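Long-range contact in periplasmic binding protein (Roseiflexus sp. RS-1, PDB 5GJ3), which binds heme in the periplasm, here two molecules at once, and probably delivers it to the transporter of a bacterial heme-acquisition system: residues R7-I15 and I48-I59. Sequence-based numbering, arbitrary orientation.
Sequences RIVSLNGDI and IGYQRRLSAEGI. With ZN (zinc ion), chain D; HEM (protoporphyrin IX containing Fe), chain B.
Asn12 and Gln51 make the one hydrogen bond between the two segments: Asn12 ND2 donates to Gln51 OE1 over 2.9 Å, nearly straight at 168°. The acceptor lies in the Asn12 amide plane, whereas the donor is tilted from the carbonyl plane of Gln51; the two amide planes are 44° apart. Asn12 OD1 accepts from Asp70 N, so both ends of this amide are held. Gln51 CB lies 3.2 Å from Leu11 O, which also receives a CA-H...O contact from Gln51 CA.

Apolar packing carries the rest. Ile48 CD1 touches both Val9 CG1 (3.6 Å) and Leu11 CD2; with CG1 of Ile48 between backbone N and carbonyl carbon (chi1 64°), and the chain extended beyond it, the methyl group is carried to them. Leu11 CD2 also meets Ile59 CD1 at 3.8 Å and, slightly farther off, Leu54 CD1; Leu79 of helix 76-84 adjoins this cluster.

Strand 8-10 belongs to the four-stranded parallel sheet of one lobe of the periplasmic binding protein. The type I turn from Tyr50 to Arg53, at the tip of a short, weakly bonded hairpin, carries the tyrosine iron ligand and the arginines of the heme pocket. Tyr50 OH binds the heme iron at 1.9 Å, and Arg53 grips both propionates.

Gln51 NE2 donates to Tyr50 OH over 3.0 Å, again nearly straight, while CG lies over the ring face turned from the heme. A leucine in place of Gln51 would probably leave Asn12 ND2 without its acceptor and the tyrosine oxygen without this donor. At the start of helix 13-21, Asp14 OD2 binds zinc with Asp70 and Asp94.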
# COMPACT_ATOMS: atom_id res chain seq x y z
N ARG A 7 -22.03 -7.25 -11.77
CA ARG A 7 -20.92 -8.20 -11.71
C ARG A 7 -19.62 -7.41 -11.92
O ARG A 7 -19.28 -7.03 -13.04
CB ARG A 7 -21.05 -9.31 -12.76
CG ARG A 7 -22.29 -10.24 -12.58
CD ARG A 7 -22.42 -11.21 -13.75
NE ARG A 7 -21.29 -12.15 -13.81
CZ ARG A 7 -21.12 -13.14 -12.93
NH1 ARG A 7 -21.99 -13.34 -11.96
NH2 ARG A 7 -20.07 -13.93 -13.01
N ILE A 8 -18.94 -7.13 -10.82
CA ILE A 8 -17.76 -6.25 -10.81
C ILE A 8 -16.49 -7.09 -10.82
O ILE A 8 -16.31 -8.06 -10.00
CB ILE A 8 -17.78 -5.35 -9.55
CG1 ILE A 8 -19.16 -4.64 -9.39
CG2 ILE A 8 -16.64 -4.29 -9.59
CD1 ILE A 8 -19.24 -3.80 -8.12
N VAL A 9 -15.61 -6.73 -11.75
CA VAL A 9 -14.26 -7.22 -11.78
C VAL A 9 -13.38 -6.02 -11.39
O VAL A 9 -13.42 -4.95 -12.03
CB VAL A 9 -13.82 -7.81 -13.12
CG1 VAL A 9 -12.33 -8.23 -13.01
CG2 VAL A 9 -14.66 -9.06 -13.48
N SER A 10 -12.65 -6.20 -10.30
CA SER A 10 -11.83 -5.14 -9.74
C SER A 10 -10.35 -5.43 -10.09
O SER A 10 -9.81 -6.53 -9.82
CB SER A 10 -12.05 -5.07 -8.25
OG SER A 10 -11.08 -4.18 -7.71
N LEU A 11 -9.67 -4.45 -10.69
CA LEU A 11 -8.32 -4.69 -11.22
C LEU A 11 -7.13 -4.51 -10.22
O LEU A 11 -5.99 -4.90 -10.55
CB LEU A 11 -8.08 -3.81 -12.49
CG LEU A 11 -9.16 -3.96 -13.58
CD1 LEU A 11 -8.79 -3.02 -14.71
CD2 LEU A 11 -9.19 -5.41 -14.09
N ASN A 12 -7.37 -3.93 -9.07
CA ASN A 12 -6.28 -3.62 -8.15
C ASN A 12 -6.72 -3.94 -6.75
O ASN A 12 -7.88 -3.74 -6.39
CB ASN A 12 -5.85 -2.14 -8.20
CG ASN A 12 -5.57 -1.69 -9.59
OD1 ASN A 12 -6.46 -1.26 -10.31
ND2 ASN A 12 -4.35 -1.89 -10.02
N GLY A 13 -5.78 -4.46 -5.95
CA GLY A 13 -6.08 -4.76 -4.54
C GLY A 13 -6.66 -3.64 -3.70
O GLY A 13 -7.55 -3.90 -2.89
N ASP A 14 -6.18 -2.40 -3.87
CA ASP A 14 -6.73 -1.27 -3.12
C ASP A 14 -8.17 -0.82 -3.52
O ASP A 14 -9.02 -0.44 -2.67
CB ASP A 14 -5.74 -0.08 -3.14
CG ASP A 14 -5.37 0.40 -4.56
OD1 ASP A 14 -5.50 -0.36 -5.56
OD2 ASP A 14 -4.90 1.57 -4.68
N ILE A 15 -8.47 -0.91 -4.83
CA ILE A 15 -9.84 -0.71 -5.33
C ILE A 15 -10.80 -1.78 -4.78
O ILE A 15 -11.89 -1.47 -4.27
CB ILE A 15 -9.82 -0.73 -6.86
CG1 ILE A 15 -8.89 0.39 -7.35
CG2 ILE A 15 -11.25 -0.57 -7.39
CD1 ILE A 15 -9.30 1.79 -6.91
N ILE A 48 -7.84 -13.02 -11.71
CA ILE A 48 -7.74 -12.54 -13.09
C ILE A 48 -6.27 -12.20 -13.44
O ILE A 48 -5.99 -11.68 -14.53
CB ILE A 48 -8.65 -11.28 -13.30
CG1 ILE A 48 -8.11 -10.13 -12.40
CG2 ILE A 48 -10.11 -11.64 -12.91
CD1 ILE A 48 -8.79 -8.76 -12.59
N GLY A 49 -5.34 -12.53 -12.55
CA GLY A 49 -3.91 -12.31 -12.84
C GLY A 49 -3.40 -11.22 -11.90
O GLY A 49 -4.19 -10.70 -11.10
N TYR A 50 -2.12 -10.88 -11.97
CA TYR A 50 -1.58 -9.75 -11.17
C TYR A 50 -2.03 -8.37 -11.79
O TYR A 50 -2.13 -8.25 -13.00
CB TYR A 50 -0.05 -9.86 -11.01
CG TYR A 50 0.56 -8.68 -10.25
CD1 TYR A 50 0.17 -8.40 -8.94
CD2 TYR A 50 1.47 -7.83 -10.87
CE1 TYR A 50 0.66 -7.27 -8.26
CE2 TYR A 50 2.00 -6.71 -10.20
CZ TYR A 50 1.59 -6.44 -8.90
OH TYR A 50 2.09 -5.32 -8.25
N GLN A 51 -2.30 -7.37 -10.96
CA GLN A 51 -2.76 -6.02 -11.42
C GLN A 51 -2.03 -5.41 -12.61
O GLN A 51 -2.66 -4.74 -13.42
CB GLN A 51 -2.82 -5.01 -10.25
CG GLN A 51 -1.44 -4.60 -9.67
CD GLN A 51 -1.57 -3.87 -8.35
OE1 GLN A 51 -2.60 -3.19 -8.08
NE2 GLN A 51 -0.55 -4.00 -7.50
N ARG A 52 -0.72 -5.66 -12.75
CA ARG A 52 0.09 -5.13 -13.87
C ARG A 52 0.27 -6.14 -14.98
O ARG A 52 0.91 -5.86 -15.98
CB ARG A 52 1.50 -4.75 -13.37
CG ARG A 52 1.49 -3.66 -12.30
CD ARG A 52 2.91 -3.11 -12.09
NE ARG A 52 2.90 -1.75 -11.52
CZ ARG A 52 2.45 -1.41 -10.31
NH1 ARG A 52 1.90 -2.32 -9.49
NH2 ARG A 52 2.52 -0.16 -9.90
N ARG A 53 -0.29 -7.33 -14.80
CA ARG A 53 -0.13 -8.39 -15.80
C ARG A 53 -1.49 -9.11 -15.95
O ARG A 53 -1.60 -10.36 -15.85
CB ARG A 53 1.07 -9.33 -15.36
CG ARG A 53 1.88 -9.93 -16.54
CD ARG A 53 3.14 -10.73 -16.14
NE ARG A 53 2.75 -11.94 -15.42
CZ ARG A 53 2.71 -12.04 -14.10
NH1 ARG A 53 3.03 -10.97 -13.35
NH2 ARG A 53 2.32 -13.18 -13.51
N LEU A 54 -2.54 -8.31 -16.19
CA LEU A 54 -3.90 -8.83 -16.16
C LEU A 54 -4.23 -9.67 -17.35
O LEU A 54 -3.85 -9.34 -18.45
CB LEU A 54 -4.90 -7.64 -16.07
CG LEU A 54 -4.81 -6.90 -14.71
CD1 LEU A 54 -5.39 -5.50 -14.92
CD2 LEU A 54 -5.53 -7.58 -13.58
N SER A 55 -4.98 -10.75 -17.13
CA SER A 55 -5.50 -11.60 -18.23
C SER A 55 -6.83 -11.04 -18.80
O SER A 55 -7.86 -11.03 -18.09
CB SER A 55 -5.84 -12.97 -17.70
OG SER A 55 -6.46 -13.73 -18.72
N ALA A 56 -6.84 -10.63 -20.07
CA ALA A 56 -8.08 -10.21 -20.73
C ALA A 56 -9.12 -11.33 -20.68
O ALA A 56 -10.29 -11.09 -20.31
CB ALA A 56 -7.80 -9.75 -22.18
N GLU A 57 -8.73 -12.55 -21.05
CA GLU A 57 -9.65 -13.70 -21.02
C GLU A 57 -10.15 -14.04 -19.60
O GLU A 57 -11.33 -14.34 -19.41
CB GLU A 57 -9.04 -14.95 -21.69
CG GLU A 57 -9.84 -16.26 -21.53
CD GLU A 57 -11.23 -16.27 -22.20
OE1 GLU A 57 -11.56 -15.32 -22.97
OE2 GLU A 57 -12.01 -17.23 -21.97
N GLY A 58 -9.27 -13.96 -18.60
CA GLY A 58 -9.67 -14.16 -17.23
C GLY A 58 -10.71 -13.14 -16.76
O GLY A 58 -11.62 -13.48 -16.01
N ILE A 59 -10.58 -11.89 -17.17
CA ILE A 59 -11.58 -10.88 -16.83
C ILE A 59 -12.88 -11.16 -17.66
O ILE A 59 -13.99 -11.17 -17.10
CB ILE A 59 -11.08 -9.44 -17.18
CG1 ILE A 59 -9.91 -9.02 -16.27
CG2 ILE A 59 -12.20 -8.40 -17.06
CD1 ILE A 59 -9.00 -7.97 -16.92
ZN ZN D . -3.83 1.66 -6.52
CHA HEM B . 4.62 -8.23 -8.37
CHB HEM B . 1.59 -7.04 -4.75
CHC HEM B . 2.89 -2.40 -5.61
CHD HEM B . 5.45 -3.64 -9.54
C1A HEM B . 3.74 -8.29 -7.31
C2A HEM B . 3.17 -9.50 -6.86
C3A HEM B . 2.29 -9.21 -5.85
C4A HEM B . 2.34 -7.78 -5.67
CMA HEM B . 1.42 -10.20 -5.08
CAA HEM B . 3.48 -10.86 -7.45
CBA HEM B . 2.71 -10.94 -8.80
CGA HEM B . 3.24 -11.98 -9.75
O1A HEM B . 4.37 -12.45 -9.57
O2A HEM B . 2.60 -12.36 -10.76
C1B HEM B . 1.72 -5.63 -4.64
C2B HEM B . 1.09 -4.82 -3.64
C3B HEM B . 1.48 -3.52 -3.86
C4B HEM B . 2.33 -3.56 -5.06
CMB HEM B . 0.22 -5.31 -2.50
CAB HEM B . 1.13 -2.27 -3.14
CBB HEM B . -0.01 -2.19 -2.42
C1C HEM B . 3.72 -2.31 -6.70
C2C HEM B . 4.41 -1.14 -7.11
C3C HEM B . 5.16 -1.50 -8.25
C4C HEM B . 4.92 -2.90 -8.49
CMC HEM B . 4.30 0.21 -6.41
CAC HEM B . 6.04 -0.65 -9.09
CBC HEM B . 6.32 0.62 -8.79
C1D HEM B . 5.43 -5.03 -9.47
C2D HEM B . 6.17 -5.83 -10.46
C3D HEM B . 5.95 -7.11 -10.14
C4D HEM B . 5.07 -7.07 -8.96
CMD HEM B . 7.04 -5.31 -11.60
CAD HEM B . 6.47 -8.34 -10.87
CBD HEM B . 5.23 -8.88 -11.68
CGD HEM B . 5.01 -8.28 -13.07
O1D HEM B . 5.96 -7.75 -13.69
O2D HEM B . 3.90 -8.33 -13.66
NA HEM B . 3.18 -7.25 -6.65
NB HEM B . 2.39 -4.83 -5.48
NC HEM B . 4.02 -3.35 -7.54
ND HEM B . 4.72 -5.81 -8.59
FE HEM B . 3.57 -5.34 -7.11
O HOH W 1 -2.95 0.11 -7.32